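Acetyl-coa acetyltransferase (Zoogloea ramigera, PDB 2WL6) catalyses the reversible Claisen condensation of two acetyl-CoA molecules to acetoacetyl-CoA, a step of polyhydroxybutyrate biosynthesis. Local coordinates at residues A[55-60]-A[86-91]; A[245-250]-A[346-351]; A[279-284]-A[293-298]. The protein carries 2 engineered substitutions. All blocks are in the same frame, centred on the assembly; numbering follows the deposited sequence.

Contact 1 of 3, residues A[55-60]-A[86-91]; sequences GQVLPA and NQLCGS
Val57 lays its two methyl groups over one face of the Asn86 carboxamide, joining two neighbouring strand ends of the N-terminal half of the thiolase fold. Segment 55-60 leaves strand 51-55, and segment 86-91 turns from strand 81-86 into helix 91-104, the turn in which thiolases carry their nucleophilic cysteine. Val57 CB itself lies 4.2 Å from Asn86 OD1, and from it the side chain divides. CG1, anti to the backbone N (chi1 180°), lies 3.7 Å from Asn86 ND2 and reaches Leu88 CD2 at 4.0 Å. The other branch, CG2, sits above the carbonyl end of the same amide, 3.3 Å from Asn86 OD1, and also meets the CA of Leu88. The flat group is held from its own segment: Asn86 OD1 accepts the backbone N of Leu88 at 2.7 Å in an Asx turn, the N-H pointing almost straight at the oxygen (164°), which helps hold the amide on which the valine rests. No hydrogen bond joins the two segments themselves. The backbone N atoms of Val57 and Leu58 are instead bound by the two carboxylate oxygens of Glu117, while Asn86 pairs with a strand of the second subunit, carrying the sheet across the interface. Where helix 91-104 begins, Ser91 comes up against glycine backbone, its CB 3.9 Å from Gly55 CA.

Contact 2 of 3, residues A[245-250]-A[346-351]; sequences NASGLN and IGNPIG. Engineered in segment 346-351: Asn348 (natural residue His).
Asn250 OD1 receives the backbone N-H of Asn348, the one hydrogen bond between these two loops and a link between the N- and C-terminal halves of the thiolase fold. The modelled separation of Asn348 N from Asn250 OD1, 2.5 Å, is doubtful at this resolution. The same oxygen also lies close to the CA of Gly347, which follows helix 343-346 with a positive phi of 81° and presents no side chain here. Asn250 turns CG anti to its carbonyl carbon (chi1 -54°), which carries the amide toward segment 346-351; its ND2 donates to Gly16 O, which helps to orient the amide. Asn348 is an engineered residue, histidine in the natural enzyme, and its side chain packs on His316, the second engineered residue (asparagine in nature). These positions are implicated in stabilising the enolate intermediate, which places the contact beside the active site. Ser247 OG approaches the Asn348 amide, 3.5 Å from ND2, at an angle too poor for a hydrogen bond, and makes a weak one with Ala343 O instead. Beyond, the proline ring of segment 346-351 rests along the backbone at the start of strand 250-260: Pro349 CG lies 3.8 Å from Asn250 CB, and Pro349 CB lies 3.4 Å from Asn250 O.

Contact 3 of 3, residues A[279-284]-A[293-298]; sequences ATVGVD and IPASRK
Strand 279-282 and helix 293-298 run nearly antiparallel, at 148° between their directions, with their axes 6.9 Å apart, so that consecutive elements of the C-terminal half of the thiolase fold pack as a helix against a sheet. Ala279 and Val281, two residues apart on the strand, both turn their CB atoms toward the helix, and Val283 continues the row beyond the strand end. The close approach is consistent with the small side chains of Ala279 and Ala295. Ala279 CB lies 3.9 Å from Ala295 O and 3.6 Å from Lys298 CG, thus touching both backbone and side chain of the helix. At the middle of the row, Val281 directs CG2 to the helix backbone, 3.9 Å from Ala295 CA, while its CB meets Pro294 CG at 4.1 Å. The proline ring is wedged against two valines: its CG also touches Val283 CG1 at 3.5 Å, the two side chains meeting at about a right angle. With CG1 of Val283 anti to the carbonyl carbon (chi1 -48°), this methyl is the branch that meets the ring. Lys298 contributes its aliphatic base. Its chain starts with CG anti to the backbone N (chi1 167°) beside Ala279, then bends at each later torsion and takes NZ away from the strand to a salt bridge with Glu301. Ala295 touches Ala386 of the neighbouring strand 383-390 as well, so the helix spans more than one strand. The backbone of Gly282 is hydrogen-bonded to the second subunit. No hydrogen bond crosses between the two segments; the strand and helix are held together by apolar contact, and the lysine charge is probably balanced by Glu301 of the same helix.

From the N terminus, contact 1 comes first, closing a short loop around helix 66-73 and strand 81-86 and finishing before the others begin. Contact 2 closes a far longer loop, from the start of strand 250-260 to the head of helix 350-367, and contact 3 is nested inside it, joining strand 273-282 to helix 292-303. Contacts 1 and 2 meet where Val57 CB packs on Ile350 CG1, 4.0 Å away, and Ser91 CB approaches Gly351 O, so the starts of helices 91-104 and 350-367 lie together. Contact 1 also reaches contact 3 through Gln87 and Thr280, and both touch the second subunit. Contacts 2 and 3 stay apart, their nearest atoms about 14 Å from each other.

Contact 1 of 3, residues A[55-60]-A[86-91]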
loop_
_atom_site.group_PDB
_atom_site.type_symbol
_atom_site.label_atom_id
_atom_site.label_comp_id
_atom_site.label_asym_id
_atom_site.label_seq_id
_atom_site.Cartn_x
_atom_site.Cartn_y
_atom_site.Cartn_z
ATOM N N GLY A 55 16.473 -23.891 3.129
ATOM C CA GLY A 55 15.833 -23.399 1.910
ATOM C C GLY A 55 14.678 -22.483 2.271
ATOM O O GLY A 55 14.167 -22.535 3.387
ATOM N N GLN A 56 14.259 -21.642 1.342
ATOM C CA GLN A 56 13.193 -20.690 1.601
ATOM C C GLN A 56 12.956 -19.843 0.368
ATOM O O GLN A 56 13.890 -19.237 -0.160
ATOM C CB GLN A 56 13.580 -19.774 2.752
ATOM C CG GLN A 56 12.573 -18.675 2.986
ATOM C CD GLN A 56 12.898 -17.852 4.212
ATOM O OE1 GLN A 56 13.947 -18.019 4.808
ATOM N NE2 GLN A 56 11.998 -16.947 4.586
ATOM N N VAL A 57 11.712 -19.780 -0.085
ATOM C CA VAL A 57 11.402 -19.017 -1.294
ATOM C C VAL A 57 10.841 -17.602 -1.066
ATOM O O VAL A 57 11.084 -16.752 -1.894
ATOM C CB VAL A 57 10.535 -19.833 -2.290
ATOM C CG1 VAL A 57 10.207 -19.046 -3.529
ATOM C CG2 VAL A 57 11.288 -21.060 -2.676
ATOM N N LEU A 58 10.153 -17.329 0.049
ATOM C CA LEU A 58 9.448 -16.033 0.194
ATOM C C LEU A 58 9.820 -15.125 1.387
ATOM O O LEU A 58 8.931 -14.657 2.123
ATOM C CB LEU A 58 7.930 -16.249 0.188
ATOM C CG LEU A 58 7.363 -17.161 -0.898
ATOM C CD1 LEU A 58 5.952 -17.618 -0.512
ATOM C CD2 LEU A 58 7.393 -16.504 -2.308
ATOM N N PRO A 59 11.114 -14.781 1.528
ATOM C CA PRO A 59 11.622 -14.116 2.718
ATOM C C PRO A 59 11.303 -12.608 2.803
ATOM O O PRO A 59 11.412 -12.018 3.863
ATOM C CB PRO A 59 13.120 -14.318 2.582
ATOM C CG PRO A 59 13.344 -14.240 1.121
ATOM C CD PRO A 59 12.104 -14.766 0.439
ATOM N N ALA A 60 10.937 -12.002 1.686
ATOM C CA ALA A 60 10.527 -10.607 1.617
ATOM C C ALA A 60 9.854 -10.077 2.884
ATOM O O ALA A 60 8.837 -10.611 3.317
ATOM C CB ALA A 60 9.600 -10.444 0.445
ATOM N N ASN A 86 17.211 -20.922 -2.711
ATOM C CA ASN A 86 15.970 -21.012 -3.447
ATOM C C ASN A 86 16.097 -21.730 -4.774
ATOM O O ASN A 86 16.475 -21.134 -5.780
ATOM C CB ASN A 86 15.396 -19.615 -3.682
ATOM C CG ASN A 86 14.143 -19.625 -4.545
ATOM O OD1 ASN A 86 13.665 -20.680 -4.956
ATOM N ND2 ASN A 86 13.598 -18.443 -4.819
ATOM N N GLN A 87 15.787 -23.018 -4.775
ATOM C CA GLN A 87 15.589 -23.749 -6.012
ATOM C C GLN A 87 14.137 -24.196 -6.007
ATOM O O GLN A 87 13.834 -25.359 -6.320
ATOM C CB GLN A 87 16.490 -24.981 -6.083
ATOM C CG GLN A 87 16.642 -25.523 -7.489
ATOM C CD GLN A 87 17.299 -26.876 -7.547
ATOM O OE1 GLN A 87 17.859 -27.360 -6.565
ATOM N NE2 GLN A 87 17.226 -27.504 -8.707
ATOM N N LEU A 88 13.244 -23.290 -5.592
ATOM C CA LEU A 88 11.809 -23.582 -5.480
ATOM C C LEU A 88 11.476 -24.821 -4.602
ATOM O O LEU A 88 12.126 -25.043 -3.573
ATOM C CB LEU A 88 11.213 -23.693 -6.872
ATOM C CG LEU A 88 11.342 -22.373 -7.611
ATOM C CD1 LEU A 88 10.695 -22.484 -8.957
ATOM C CD2 LEU A 88 10.654 -21.273 -6.817
ATOM N N CYS A 89 10.474 -25.611 -5.008
ATOM C CA CYS A 89 10.066 -26.825 -4.292
ATOM C C CYS A 89 11.231 -27.709 -3.921
ATOM O O CYS A 89 11.126 -28.470 -2.962
ATOM C CB CYS A 89 9.181 -27.694 -5.158
ATOM S SG CYS A 89 7.515 -27.175 -5.314
ATOM N N GLY A 90 12.322 -27.650 -4.689
ATOM C CA GLY A 90 13.470 -28.506 -4.410
ATOM C C GLY A 90 14.218 -28.054 -3.164
ATOM O O GLY A 90 14.908 -28.845 -2.510
ATOM N N SER A 91 14.050 -26.778 -2.821
ATOM C CA SER A 91 14.889 -26.104 -1.820
ATOM C C SER A 91 15.214 -26.945 -0.607
ATOM O O SER A 91 16.370 -27.104 -0.251
ATOM C CB SER A 91 14.238 -24.806 -1.323
ATOM O OG SER A 91 13.918 -23.912 -2.371
#

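Contact 2 of 3, residues A[245-250]-A[346-351]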
loop_
_atom_site.group_PDB
_atom_site.type_symbol
_atom_site.label_atom_id
_atom_site.label_comp_id
_atom_site.label_asym_id
_atom_site.label_seq_id
_atom_site.Cartn_x
_atom_site.Cartn_y
_atom_site.Cartn_z
ATOM N N ASN A 245 -7.885 -31.471 -6.550
ATOM C CA ASN A 245 -6.796 -32.398 -6.916
ATOM C C ASN A 245 -5.460 -31.692 -7.133
ATOM O O ASN A 245 -4.558 -32.210 -7.807
ATOM C CB ASN A 245 -7.160 -33.348 -8.087
ATOM C CG ASN A 245 -7.251 -32.648 -9.460
ATOM O OD1 ASN A 245 -6.821 -31.501 -9.639
ATOM N ND2 ASN A 245 -7.802 -33.368 -10.442
ATOM N N ALA A 246 -5.357 -30.509 -6.524
ATOM C CA ALA A 246 -4.154 -29.698 -6.557
ATOM C C ALA A 246 -3.766 -29.227 -5.144
ATOM O O ALA A 246 -4.629 -29.000 -4.300
ATOM C CB ALA A 246 -4.346 -28.522 -7.495
ATOM N N SER A 247 -2.464 -29.099 -4.889
ATOM C CA SER A 247 -1.971 -28.734 -3.560
ATOM C C SER A 247 -2.212 -27.252 -3.214
ATOM O O SER A 247 -2.046 -26.340 -4.049
ATOM C CB SER A 247 -0.489 -29.090 -3.406
ATOM O OG SER A 247 0.020 -28.640 -2.164
ATOM N N GLY A 248 -2.553 -27.017 -1.954
ATOM C CA GLY A 248 -2.870 -25.682 -1.516
ATOM C C GLY A 248 -1.638 -24.924 -1.080
ATOM O O GLY A 248 -0.558 -25.086 -1.640
ATOM N N LEU A 249 -1.808 -24.118 -0.045
ATOM C CA LEU A 249 -0.815 -23.179 0.361
ATOM C C LEU A 249 -0.600 -23.341 1.865
ATOM O O LEU A 249 -1.545 -23.447 2.632
ATOM C CB LEU A 249 -1.306 -21.776 0.009
ATOM C CG LEU A 249 -1.953 -21.717 -1.382
ATOM C CD1 LEU A 249 -2.852 -20.522 -1.560
ATOM C CD2 LEU A 249 -0.903 -21.688 -2.455
ATOM N N ASN A 250 0.652 -23.362 2.288
ATOM C CA ASN A 250 0.945 -23.818 3.613
ATOM C C ASN A 250 2.161 -23.184 4.297
ATOM O O ASN A 250 3.000 -22.590 3.646
ATOM C CB ASN A 250 1.069 -25.340 3.565
ATOM C CG ASN A 250 -0.157 -26.002 2.940
ATOM O OD1 ASN A 250 -0.126 -26.464 1.798
ATOM N ND2 ASN A 250 -1.252 -26.007 3.680
ATOM N N ILE A 346 -1.445 -33.331 2.922
ATOM C CA ILE A 346 -0.573 -32.832 3.965
ATOM C C ILE A 346 -0.206 -31.371 3.695
ATOM O O ILE A 346 0.303 -30.680 4.563
ATOM C CB ILE A 346 0.649 -33.758 4.078
ATOM C CG1 ILE A 346 0.193 -35.115 4.605
ATOM C CG2 ILE A 346 1.702 -33.176 4.962
ATOM C CD1 ILE A 346 0.879 -36.268 3.987
ATOM N N GLY A 347 -0.487 -30.896 2.482
ATOM C CA GLY A 347 -0.252 -29.498 2.087
ATOM C C GLY A 347 1.204 -29.336 1.726
ATOM O O GLY A 347 1.953 -30.298 1.802
ATOM N N ASN A 348 1.644 -28.146 1.355
ATOM C CA ASN A 348 3.065 -28.042 1.117
ATOM C C ASN A 348 3.711 -26.726 1.304
ATOM O O ASN A 348 3.158 -25.665 1.134
ATOM C CB ASN A 348 3.438 -28.505 -0.270
ATOM C CG ASN A 348 3.336 -27.416 -1.261
ATOM O OD1 ASN A 348 3.253 -26.237 -0.892
ATOM N ND2 ASN A 348 3.343 -27.779 -2.537
ATOM N N PRO A 349 4.909 -26.801 1.724
ATOM C CA PRO A 349 4.931 -25.410 1.935
ATOM C C PRO A 349 6.238 -25.045 1.354
ATOM O O PRO A 349 7.253 -25.393 1.919
ATOM C CB PRO A 349 4.963 -25.306 3.451
ATOM C CG PRO A 349 4.608 -26.642 3.975
ATOM C CD PRO A 349 4.674 -27.626 2.898
ATOM N N ILE A 350 6.221 -24.378 0.219
ATOM C CA ILE A 350 7.238 -24.662 -0.774
ATOM C C ILE A 350 8.638 -24.904 -0.200
ATOM O O ILE A 350 9.120 -26.055 -0.195
ATOM C CB ILE A 350 7.143 -23.735 -2.027
ATOM C CG1 ILE A 350 7.376 -22.279 -1.708
ATOM C CG2 ILE A 350 5.738 -23.775 -2.613
ATOM C CD1 ILE A 350 6.819 -21.390 -2.814
ATOM N N GLY A 351 9.267 -23.858 0.335
ATOM C CA GLY A 351 10.625 -23.979 0.858
ATOM C C GLY A 351 10.901 -25.248 1.632
ATOM O O GLY A 351 11.978 -25.817 1.522
#

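Contact 3 of 3, residues A[279-284]-A[293-298]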
loop_
_atom_site.group_PDB
_atom_site.type_symbol
_atom_site.label_atom_id
_atom_site.label_comp_id
_atom_site.label_asym_id
_atom_site.label_seq_id
_atom_site.Cartn_x
_atom_site.Cartn_y
_atom_site.Cartn_z
ATOM N N ALA A 279 20.758 -36.309 -6.810
ATOM C CA ALA A 279 20.909 -35.768 -8.152
ATOM C C ALA A 279 19.875 -34.686 -8.364
ATOM O O ALA A 279 18.862 -34.653 -7.662
ATOM C CB ALA A 279 20.736 -36.859 -9.174
ATOM N N THR A 280 20.139 -33.780 -9.299
ATOM C CA THR A 280 19.100 -32.859 -9.768
ATOM C C THR A 280 19.186 -32.714 -11.277
ATOM O O THR A 280 20.284 -32.821 -11.860
ATOM C CB THR A 280 19.171 -31.462 -9.123
ATOM O OG1 THR A 280 18.130 -30.642 -9.665
ATOM C CG2 THR A 280 20.492 -30.814 -9.408
ATOM N N VAL A 281 18.033 -32.467 -11.905
ATOM C CA VAL A 281 17.987 -32.279 -13.341
ATOM C C VAL A 281 16.975 -31.217 -13.777
ATOM O O VAL A 281 16.120 -30.803 -13.006
ATOM C CB VAL A 281 17.708 -33.584 -14.067
ATOM C CG1 VAL A 281 18.080 -33.420 -15.502
ATOM C CG2 VAL A 281 18.524 -34.694 -13.475
ATOM N N GLY A 282 17.114 -30.754 -15.009
ATOM C CA GLY A 282 16.110 -29.908 -15.600
ATOM C C GLY A 282 15.330 -30.653 -16.666
ATOM O O GLY A 282 15.865 -31.539 -17.334
ATOM N N VAL A 283 14.062 -30.279 -16.823
ATOM C CA VAL A 283 13.151 -30.872 -17.796
ATOM C C VAL A 283 12.364 -29.720 -18.416
ATOM O O VAL A 283 12.460 -28.584 -17.952
ATOM C CB VAL A 283 12.168 -31.919 -17.143
ATOM C CG1 VAL A 283 12.912 -32.883 -16.265
ATOM C CG2 VAL A 283 11.096 -31.252 -16.309
ATOM N N ASP A 284 11.564 -30.011 -19.444
ATOM C CA ASP A 284 10.850 -28.957 -20.186
ATOM C C ASP A 284 9.851 -28.093 -19.368
ATOM O O ASP A 284 8.845 -28.596 -18.886
ATOM C CB ASP A 284 10.168 -29.560 -21.417
ATOM C CG ASP A 284 9.752 -28.504 -22.432
ATOM O OD1 ASP A 284 9.232 -27.432 -22.006
ATOM O OD2 ASP A 284 9.955 -28.748 -23.654
ATOM N N ILE A 293 11.240 -37.483 -12.690
ATOM C CA ILE A 293 11.589 -38.616 -13.555
ATOM C C ILE A 293 13.099 -38.821 -13.756
ATOM O O ILE A 293 13.622 -39.853 -13.377
ATOM C CB ILE A 293 10.797 -38.550 -14.894
ATOM C CG1 ILE A 293 9.319 -38.904 -14.631
ATOM C CG2 ILE A 293 11.385 -39.482 -15.979
ATOM C CD1 ILE A 293 8.335 -38.320 -15.636
ATOM N N PRO A 294 13.800 -37.844 -14.359
ATOM C CA PRO A 294 15.224 -38.062 -14.644
ATOM C C PRO A 294 16.099 -37.910 -13.418
ATOM O O PRO A 294 17.187 -38.508 -13.339
ATOM C CB PRO A 294 15.550 -36.969 -15.662
ATOM C CG PRO A 294 14.536 -35.888 -15.404
ATOM C CD PRO A 294 13.284 -36.624 -15.017
ATOM N N ALA A 295 15.624 -37.101 -12.479
ATOM C CA ALA A 295 16.307 -36.917 -11.215
ATOM C C ALA A 295 16.345 -38.241 -10.476
ATOM O O ALA A 295 17.393 -38.696 -10.034
ATOM C CB ALA A 295 15.595 -35.862 -10.394
ATOM N N SER A 296 15.177 -38.857 -10.377
ATOM C CA SER A 296 15.022 -40.120 -9.704
ATOM C C SER A 296 15.902 -41.153 -10.362
ATOM O O SER A 296 16.579 -41.918 -9.696
ATOM C CB SER A 296 13.565 -40.554 -9.752
ATOM O OG SER A 296 12.727 -39.560 -9.171
ATOM N N ARG A 297 15.905 -41.158 -11.682
ATOM C CA ARG A 297 16.742 -42.077 -12.438
ATOM C C ARG A 297 18.234 -41.840 -12.125
ATOM O O ARG A 297 18.932 -42.738 -11.648
ATOM C CB ARG A 297 16.479 -41.916 -13.947
ATOM C CG ARG A 297 15.084 -42.368 -14.405
ATOM C CD ARG A 297 14.741 -42.047 -15.904
ATOM N NE ARG A 297 13.342 -42.352 -16.205
ATOM C CZ ARG A 297 12.809 -43.569 -16.081
ATOM N NH1 ARG A 297 13.553 -44.603 -15.674
ATOM N NH2 ARG A 297 11.524 -43.761 -16.361
ATOM N N LYS A 298 18.697 -40.613 -12.387
ATOM C CA LYS A 298 20.107 -40.252 -12.256
ATOM C C LYS A 298 20.523 -40.443 -10.806
ATOM O O LYS A 298 21.650 -40.794 -10.505
ATOM C CB LYS A 298 20.306 -38.820 -12.762
ATOM C CG LYS A 298 21.627 -38.133 -12.454
ATOM C CD LYS A 298 22.837 -39.000 -12.779
ATOM C CE LYS A 298 23.018 -39.279 -14.277
ATOM N NZ LYS A 298 22.321 -40.544 -14.683
#